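Local atomic coordinates of 6-phosphogluconate dehydrogenase, NAD-binding (Geobacter metallireducens, PDB entry 3PEF), a protein that probably reduces succinic semialdehyde to gamma-hydroxybutyrate with NADPH, as a member of the beta-hydroxyacid dehydrogenase family. Residues 95-99 with 239-243; 234-238 with 265-269. The protein carries 2 engineered substitutions. One frame throughout, in Å; residues are numbered along the deposited sequence.

Interaction 1. Residues 95-99 with 239-243. With NAP (NADP nicotinamide-adenine-dinucleotide phosphate), chain I.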
loop_
_atom_site.group_PDB
_atom_site.type_symbol
_atom_site.label_atom_id
_atom_site.label_comp_id
_atom_site.label_asym_id
_atom_site.label_seq_id
_atom_site.Cartn_x
_atom_site.Cartn_y
_atom_site.Cartn_z
ATOM N N SER A 95 -21.874 9.537 18.204
ATOM C CA SER A 95 -21.505 8.649 17.104
ATOM C C SER A 95 -20.164 9.025 16.481
ATOM O O SER A 95 -19.825 10.199 16.391
ATOM C CB SER A 95 -22.574 8.704 16.011
ATOM O OG SER A 95 -23.874 8.589 16.563
ATOM N N THR A 96 -19.422 8.032 16.002
ATOM C CA THR A 96 -18.229 8.317 15.210
ATOM C C THR A 96 -18.619 8.600 13.775
ATOM O O THR A 96 -19.132 7.729 13.054
ATOM C CB THR A 96 -17.224 7.180 15.233
ATOM O OG1 THR A 96 -16.905 6.887 16.594
ATOM C CG2 THR A 96 -15.941 7.594 14.479
ATOM N N VAL A 97 -18.353 9.833 13.368
ATOM C CA VAL A 97 -18.878 10.379 12.132
ATOM C C VAL A 97 -17.847 11.375 11.621
ATOM O O VAL A 97 -16.934 11.747 12.359
ATOM C CB VAL A 97 -20.201 11.070 12.468
ATOM C CG1 VAL A 97 -20.429 12.268 11.633
ATOM C CG2 VAL A 97 -21.378 10.048 12.439
ATOM N N ASP A 98 -17.951 11.779 10.360
ATOM C CA ASP A 98 -16.992 12.740 9.817
ATOM C C ASP A 98 -17.382 14.142 10.250
ATOM O O ASP A 98 -18.550 14.398 10.545
ATOM C CB ASP A 98 -16.935 12.660 8.294
ATOM C CG ASP A 98 -18.287 12.903 7.645
ATOM O OD1 ASP A 98 -19.211 12.088 7.854
ATOM O OD2 ASP A 98 -18.427 13.910 6.930
ATOM N N PRO A 99 -16.405 15.057 10.286
ATOM C CA PRO A 99 -16.663 16.441 10.701
ATOM C C PRO A 99 -17.829 17.069 9.949
ATOM O O PRO A 99 -18.633 17.765 10.556
ATOM C CB PRO A 99 -15.370 17.178 10.317
ATOM C CG PRO A 99 -14.329 16.133 10.257
ATOM C CD PRO A 99 -15.014 14.852 9.853
ATOM N N LYS A 239 -15.203 1.370 8.757
ATOM C CA LYS A 239 -15.907 2.616 8.494
ATOM C C LYS A 239 -15.064 3.807 8.991
ATOM O O LYS A 239 -14.984 4.840 8.333
ATOM C CB LYS A 239 -17.292 2.607 9.174
ATOM C CG LYS A 239 -18.022 3.965 9.164
ATOM C CD LYS A 239 -17.796 4.773 10.446
ATOM C CE LYS A 239 -18.349 4.053 11.657
ATOM N NZ LYS A 239 -18.225 4.819 12.927
ATOM N N ASP A 240 -14.433 3.651 10.149
ATOM C CA ASP A 240 -13.597 4.715 10.706
ATOM C C ASP A 240 -12.390 4.983 9.810
ATOM O O ASP A 240 -12.040 6.129 9.565
ATOM C CB ASP A 240 -13.144 4.387 12.133
ATOM C CG ASP A 240 -14.268 4.537 13.170
ATOM O OD1 ASP A 240 -15.403 4.957 12.829
ATOM O OD2 ASP A 240 -14.009 4.222 14.350
ATOM N N LEU A 241 -11.770 3.922 9.307
ATOM C CA LEU A 241 -10.640 4.061 8.397
ATOM C C LEU A 241 -11.094 4.733 7.091
ATOM O O LEU A 241 -10.423 5.614 6.556
ATOM C CB LEU A 241 -10.030 2.687 8.130
ATOM C CG LEU A 241 -8.747 2.228 8.841
ATOM C CD1 LEU A 241 -8.264 3.164 9.968
ATOM C CD2 LEU A 241 -8.864 0.791 9.328
ATOM N N ARG A 242 -12.244 4.312 6.582
ATOM C CA ARG A 242 -12.858 4.964 5.428
ATOM C C ARG A 242 -12.939 6.466 5.662
ATOM O O ARG A 242 -12.512 7.262 4.834
ATOM C CB ARG A 242 -14.263 4.400 5.238
ATOM C CG ARG A 242 -15.112 4.988 4.114
ATOM C CD ARG A 242 -16.247 3.972 3.838
ATOM N NE ARG A 242 -17.295 4.117 4.806
ATOM C CZ ARG A 242 -18.066 3.153 5.312
ATOM N NH1 ARG A 242 -18.974 3.510 6.197
ATOM N NH2 ARG A 242 -17.953 1.868 4.980
ATOM N N LEU A 243 -13.477 6.850 6.811
ATOM C CA LEU A 243 -13.680 8.263 7.104
ATOM C C LEU A 243 -12.386 9.041 7.299
ATOM O O LEU A 243 -12.319 10.232 6.960
ATOM C CB LEU A 243 -14.583 8.432 8.327
ATOM C CG LEU A 243 -16.008 7.899 8.173
ATOM C CD1 LEU A 243 -16.705 8.096 9.507
ATOM C CD2 LEU A 243 -16.772 8.604 7.030
HETATM P PA NAP I . -23.467 -1.323 17.164
HETATM O O1A NAP I . -23.461 -1.983 15.839
HETATM O O2A NAP I . -23.586 -2.233 18.318
HETATM O O5B NAP I . -24.642 -0.236 17.230
HETATM C C5B NAP I . -24.972 0.532 16.105
HETATM C C4B NAP I . -26.214 1.326 16.470
HETATM O O4B NAP I . -26.556 2.145 15.372
HETATM C C3B NAP I . -27.407 0.409 16.720
HETATM O O3B NAP I . -28.158 1.026 17.740
HETATM C C2B NAP I . -28.167 0.493 15.412
HETATM O O2B NAP I . -29.546 0.245 15.507
HETATM C C1B NAP I . -27.915 1.949 15.067
HETATM N N9A NAP I . -28.214 2.217 13.653
HETATM C C8A NAP I . -27.496 1.778 12.568
HETATM N N7A NAP I . -28.106 2.228 11.448
HETATM C C5A NAP I . -29.200 2.930 11.806
HETATM C C6A NAP I . -30.148 3.607 11.056
HETATM N N6A NAP I . -30.065 3.614 9.732
HETATM N N1A NAP I . -31.175 4.248 11.696
HETATM C C2A NAP I . -31.251 4.233 13.078
HETATM N N3A NAP I . -30.295 3.564 13.820
HETATM C C4A NAP I . -29.284 2.931 13.189
HETATM O O3 NAP I . -22.105 -0.507 17.262
HETATM P PN NAP I . -21.488 0.332 18.455
HETATM O O1N NAP I . -20.128 -0.154 18.737
HETATM O O2N NAP I . -22.446 0.460 19.572
HETATM O O5D NAP I . -21.403 1.693 17.596
HETATM C C5D NAP I . -21.979 2.914 17.976
HETATM C C4D NAP I . -20.971 4.004 17.615
HETATM O O4D NAP I . -19.894 4.042 18.521
HETATM C C3D NAP I . -20.316 3.750 16.273
HETATM O O3D NAP I . -20.183 5.022 15.677
HETATM C C2D NAP I . -18.960 3.152 16.615
HETATM O O2D NAP I . -18.028 3.434 15.607
HETATM C C1D NAP I . -18.644 3.933 17.866
HETATM N N1N NAP I . -17.682 3.351 18.827
HETATM C C2N NAP I . -17.644 2.007 19.056
HETATM C C3N NAP I . -16.769 1.480 20.004
HETATM C C7N NAP I . -16.768 0.008 20.288
HETATM O O7N NAP I . -15.621 -0.517 20.860
HETATM N N7N NAP I . -17.805 -0.795 19.995
HETATM C C4N NAP I . -15.922 2.323 20.731
HETATM C C5N NAP I . -15.992 3.696 20.509
HETATM C C6N NAP I . -16.886 4.205 19.567
HETATM P P2B NAP I . -30.135 -1.274 15.504
HETATM O O1X NAP I . -31.593 -1.142 15.088
HETATM O O2X NAP I . -29.355 -2.087 14.522
HETATM O O3X NAP I . -29.995 -1.874 16.875
HETATM O O HOH W 1 -15.578 4.268 16.427
#
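Thr-96 and Leu-243 bury the most surface where the loop 95-99 meets the helical segment 239-243, and Asp-98 follows; Lys-239 supplies the polar bond between the two segments. The ammonium of Lys-239 donates to the backbone carbonyl of Thr-96, NZ to O 3.1 Å, from a position tilted 34° out of the carbonyl plane. The same nitrogen forms a salt bridge with its helix neighbour Asp-240, NZ to OD1 2.8 Å, and reaches the nicotinamide ribose of NADP+, donating to O2D at 3.0 Å and only weakly to O3D. To get there the lysine chain leaves with CG anti to the backbone N (chi1 170°) and then bends at chi2 and chi3. Thr-96 grips the ribose from the other segment, its N donating to O3D of NADP+ at 3.1 Å. The Thr-96 and Asp-240 side chains cross at about a right angle, CG2 to OD1 3.2 Å, while a water joins OG1 of Thr-96, OD2 of Asp-240 and O2D of the cofactor. Beyond the polar cluster, toward Asp-98, the contact turns apolar: CD1 of Leu-243 rests against the Val-97 to Asp-98 peptide, 4.0 Å from N of Asp-98, and CD2 approaches CB of Asp-98. The carboxylate of Asp-98, at the N-cap of helix 99-111, is instead bonded to Thr-101. Helix 166-194, which carries the predicted catalytic Lys-171, packs on Thr-96, and its Leu-172 touches both Thr-96 and Leu-243; Pro-68 of helix 68-76 adjoins Val-97, Asp-98 and Leu-243. The contact thus ties the loop after strand 90-93 of the Rossmann domain to helix 234-251 of the helical domain.

Interaction 2. Residues 234-238 with 265-269; sequences LKHMQ and FKGAR. With NAP (NADP nicotinamide-adenine-dinucleotide phosphate), chain I.
The Phe-265 ring takes Met-237 over one face and Leu-234 at its edge, the main apolar fit between two helices that run roughly antiparallel, their axes 9.3 Å apart at an angle of 148°. With chi1 at 174°, CG of Met-237 sits over the ring centre in a CH-pi contact, 3.8 Å from the Phe-265 centroid, and the turn at chi2 puts SD above the same face as a looser Met-aromatic contact, 5.0 Å from that centroid. Leu-234 straddles the next turn with its two methyls: CD1 presses on CB of Ala-268 at 3.5 Å, and CD2 fits between the carbonyl O of Phe-265 and CG of Arg-269. Gln-238 and Phe-265 run past one another with their ends pointing opposite ways, CG against the phenylalanine CB, and the Gln-238 amide crosses the Lys-266 chain at a slant, NE2 to CG 3.5 Å. The far end of the groove is closed by Arg-269, whose guanidinium takes CB of Lys-235 over one face and OE1 of Gln-238 at its edge, with NH1 to OE1 2.9 Å, although the placement of NH1 is less certain. Were Arg-269 an alanine, OE1 of Gln-238 would probably lose this donor and a gap would open beside CD2 of Leu-234 and CB of Lys-235. Turned from this packing, His-236 donates from NE2 to O1A of the NADP+ diphosphate, 2.9 Å and almost straight at 177°. Ile-281 and Thr-284 extend the packing around Phe-265 and Ala-268, Phe-232 and Phe-278 touch Met-237, and Asp-249 of a second subunit bonds Gln-238, placing helices 234-251 and 256-270 at a subunit interface.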
loop_
_atom_site.group_PDB
_atom_site.type_symbol
_atom_site.label_atom_id
_atom_site.label_comp_id
_atom_site.label_asym_id
_atom_site.label_seq_id
_atom_site.Cartn_x
_atom_site.Cartn_y
_atom_site.Cartn_z
ATOM N N LEU A 234 -15.828 -5.117 13.651
ATOM C CA LEU A 234 -14.883 -4.926 12.565
ATOM C C LEU A 234 -15.430 -4.002 11.468
ATOM O O LEU A 234 -14.697 -3.171 10.935
ATOM C CB LEU A 234 -14.405 -6.272 12.007
ATOM C CG LEU A 234 -13.224 -6.233 11.028
ATOM C CD1 LEU A 234 -12.384 -7.516 11.052
ATOM C CD2 LEU A 234 -13.713 -5.929 9.613
ATOM N N LYS A 235 -16.715 -4.114 11.152
ATOM C CA LYS A 235 -17.295 -3.224 10.145
ATOM C C LYS A 235 -17.154 -1.754 10.557
ATOM O O LYS A 235 -16.968 -0.883 9.702
ATOM C CB LYS A 235 -18.763 -3.566 9.873
ATOM C CG LYS A 235 -19.682 -3.429 11.096
ATOM C CD LYS A 235 -21.085 -4.026 10.806
ATOM C CE LYS A 235 -22.016 -3.832 12.029
ATOM N NZ LYS A 235 -23.343 -4.492 11.869
ATOM N N HIS A 236 -17.235 -1.476 11.863
ATOM C CA HIS A 236 -17.105 -0.099 12.350
ATOM C C HIS A 236 -15.666 0.403 12.297
ATOM O O HIS A 236 -15.432 1.592 12.021
ATOM C CB HIS A 236 -17.697 0.085 13.757
ATOM C CG HIS A 236 -19.159 -0.240 13.835
ATOM N ND1 HIS A 236 -20.030 -0.005 12.790
ATOM C CD2 HIS A 236 -19.900 -0.786 14.825
ATOM C CE1 HIS A 236 -21.243 -0.398 13.131
ATOM N NE2 HIS A 236 -21.196 -0.867 14.367
ATOM N N MET A 237 -14.709 -0.472 12.593
ATOM C CA MET A 237 -13.283 -0.112 12.437
ATOM C C MET A 237 -13.049 0.306 10.991
ATOM O O MET A 237 -12.410 1.328 10.705
ATOM C CB MET A 237 -12.368 -1.297 12.783
ATOM C CG MET A 237 -10.877 -1.054 12.520
ATOM S SD MET A 237 -10.101 0.108 13.696
ATOM C CE MET A 237 -10.308 1.666 12.901
ATOM N N GLN A 238 -13.583 -0.485 10.070
ATOM C CA GLN A 238 -13.358 -0.214 8.645
ATOM C C GLN A 238 -14.010 1.106 8.230
ATOM O O GLN A 238 -13.454 1.849 7.433
ATOM C CB GLN A 238 -13.877 -1.374 7.778
ATOM C CG GLN A 238 -13.397 -1.341 6.319
ATOM C CD GLN A 238 -14.348 -0.587 5.406
ATOM O OE1 GLN A 238 -15.521 -0.924 5.308
ATOM N NE2 GLN A 238 -13.845 0.430 4.735
ATOM N N PHE A 265 -8.862 -4.124 6.113
ATOM C CA PHE A 265 -10.100 -4.304 6.873
ATOM C C PHE A 265 -11.275 -4.612 5.955
ATOM O O PHE A 265 -12.157 -5.403 6.312
ATOM C CB PHE A 265 -10.371 -3.130 7.809
ATOM C CG PHE A 265 -9.630 -3.246 9.115
ATOM C CD1 PHE A 265 -8.473 -2.522 9.341
ATOM C CD2 PHE A 265 -10.070 -4.131 10.101
ATOM C CE1 PHE A 265 -7.782 -2.640 10.548
ATOM C CE2 PHE A 265 -9.381 -4.266 11.308
ATOM C CZ PHE A 265 -8.233 -3.515 11.530
ATOM N N LYS A 266 -11.271 -4.012 4.767
ATOM C CA LYS A 266 -12.292 -4.338 3.765
ATOM C C LYS A 266 -12.219 -5.810 3.399
ATOM O O LYS A 266 -13.248 -6.459 3.169
ATOM C CB LYS A 266 -12.132 -3.495 2.495
ATOM C CG LYS A 266 -12.581 -2.032 2.599
ATOM C CD LYS A 266 -12.231 -1.270 1.303
ATOM C CE LYS A 266 -12.512 0.225 1.431
ATOM N NZ LYS A 266 -12.181 1.000 0.166
ATOM N N GLY A 267 -10.999 -6.329 3.329
ATOM C CA GLY A 267 -10.803 -7.729 3.005
ATOM C C GLY A 267 -11.428 -8.597 4.083
ATOM O O GLY A 267 -12.105 -9.594 3.795
ATOM N N ALA A 268 -11.203 -8.218 5.335
ATOM C CA ALA A 268 -11.821 -8.928 6.442
ATOM C C ALA A 268 -13.349 -8.875 6.375
ATOM O O ALA A 268 -14.008 -9.860 6.697
ATOM C CB ALA A 268 -11.308 -8.409 7.795
ATOM N N ARG A 269 -13.928 -7.747 5.968
ATOM C CA ARG A 269 -15.392 -7.698 5.828
ATOM C C ARG A 269 -15.855 -8.660 4.762
ATOM O O ARG A 269 -16.897 -9.299 4.909
ATOM C CB ARG A 269 -15.898 -6.306 5.453
ATOM C CG ARG A 269 -15.740 -5.281 6.531
ATOM C CD ARG A 269 -16.417 -4.003 6.136
ATOM N NE ARG A 269 -17.867 -4.109 6.243
ATOM C CZ ARG A 269 -18.688 -3.072 6.114
ATOM N NH1 ARG A 269 -18.190 -1.861 5.883
ATOM N NH2 ARG A 269 -19.997 -3.231 6.230
HETATM P PA NAP I . -23.467 -1.323 17.164
HETATM O O1A NAP I . -23.461 -1.983 15.839
HETATM O O2A NAP I . -23.586 -2.233 18.318
HETATM O O5B NAP I . -24.642 -0.236 17.230
HETATM C C5B NAP I . -24.972 0.532 16.105
HETATM C C4B NAP I . -26.214 1.326 16.470
HETATM O O4B NAP I . -26.556 2.145 15.372
HETATM C C3B NAP I . -27.407 0.409 16.720
HETATM O O3B NAP I . -28.158 1.026 17.740
HETATM C C2B NAP I . -28.167 0.493 15.412
HETATM O O2B NAP I . -29.546 0.245 15.507
HETATM C C1B NAP I . -27.915 1.949 15.067
HETATM N N9A NAP I . -28.214 2.217 13.653
HETATM C C8A NAP I . -27.496 1.778 12.568
HETATM N N7A NAP I . -28.106 2.228 11.448
HETATM C C5A NAP I . -29.200 2.930 11.806
HETATM C C6A NAP I . -30.148 3.607 11.056
HETATM N N6A NAP I . -30.065 3.614 9.732
HETATM N N1A NAP I . -31.175 4.248 11.696
HETATM C C2A NAP I . -31.251 4.233 13.078
HETATM N N3A NAP I . -30.295 3.564 13.820
HETATM C C4A NAP I . -29.284 2.931 13.189
HETATM O O3 NAP I . -22.105 -0.507 17.262
HETATM P PN NAP I . -21.488 0.332 18.455
HETATM O O1N NAP I . -20.128 -0.154 18.737
HETATM O O2N NAP I . -22.446 0.460 19.572
HETATM O O5D NAP I . -21.403 1.693 17.596
HETATM C C5D NAP I . -21.979 2.914 17.976
HETATM C C4D NAP I . -20.971 4.004 17.615
HETATM O O4D NAP I . -19.894 4.042 18.521
HETATM C C3D NAP I . -20.316 3.750 16.273
HETATM O O3D NAP I . -20.183 5.022 15.677
HETATM C C2D NAP I . -18.960 3.152 16.615
HETATM O O2D NAP I . -18.028 3.434 15.607
HETATM C C1D NAP I . -18.644 3.933 17.866
HETATM N N1N NAP I . -17.682 3.351 18.827
HETATM C C2N NAP I . -17.644 2.007 19.056
HETATM C C3N NAP I . -16.769 1.480 20.004
HETATM C C7N NAP I . -16.768 0.008 20.288
HETATM O O7N NAP I . -15.621 -0.517 20.860
HETATM N N7N NAP I . -17.805 -0.795 19.995
HETATM C C4N NAP I . -15.922 2.323 20.731
HETATM C C5N NAP I . -15.992 3.696 20.509
HETATM C C6N NAP I . -16.886 4.205 19.567
HETATM P P2B NAP I . -30.135 -1.274 15.504
HETATM O O1X NAP I . -31.593 -1.142 15.088
HETATM O O2X NAP I . -29.355 -2.087 14.522
HETATM O O3X NAP I . -29.995 -1.874 16.875
#

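In the fold
Both interactions use helix 234-251, in consecutive segments, and their centres lie about 13 Å apart. Interaction 1 joins that helix to the Rossmann domain across the nicotinamide ribose, whereas interaction 2 backs it with helix 256-270; His-236 and Lys-239, one turn apart, hold the diphosphate and the ribose of the same NADP+. The two contacts meet where CD2 of Leu-241 packs on CD1 of Phe-265 at 3.3 Å. Interaction 1 borders the predicted catalytic site, the side chains of Thr-96 and Lys-171 being about 3 Å apart at their nearest atoms.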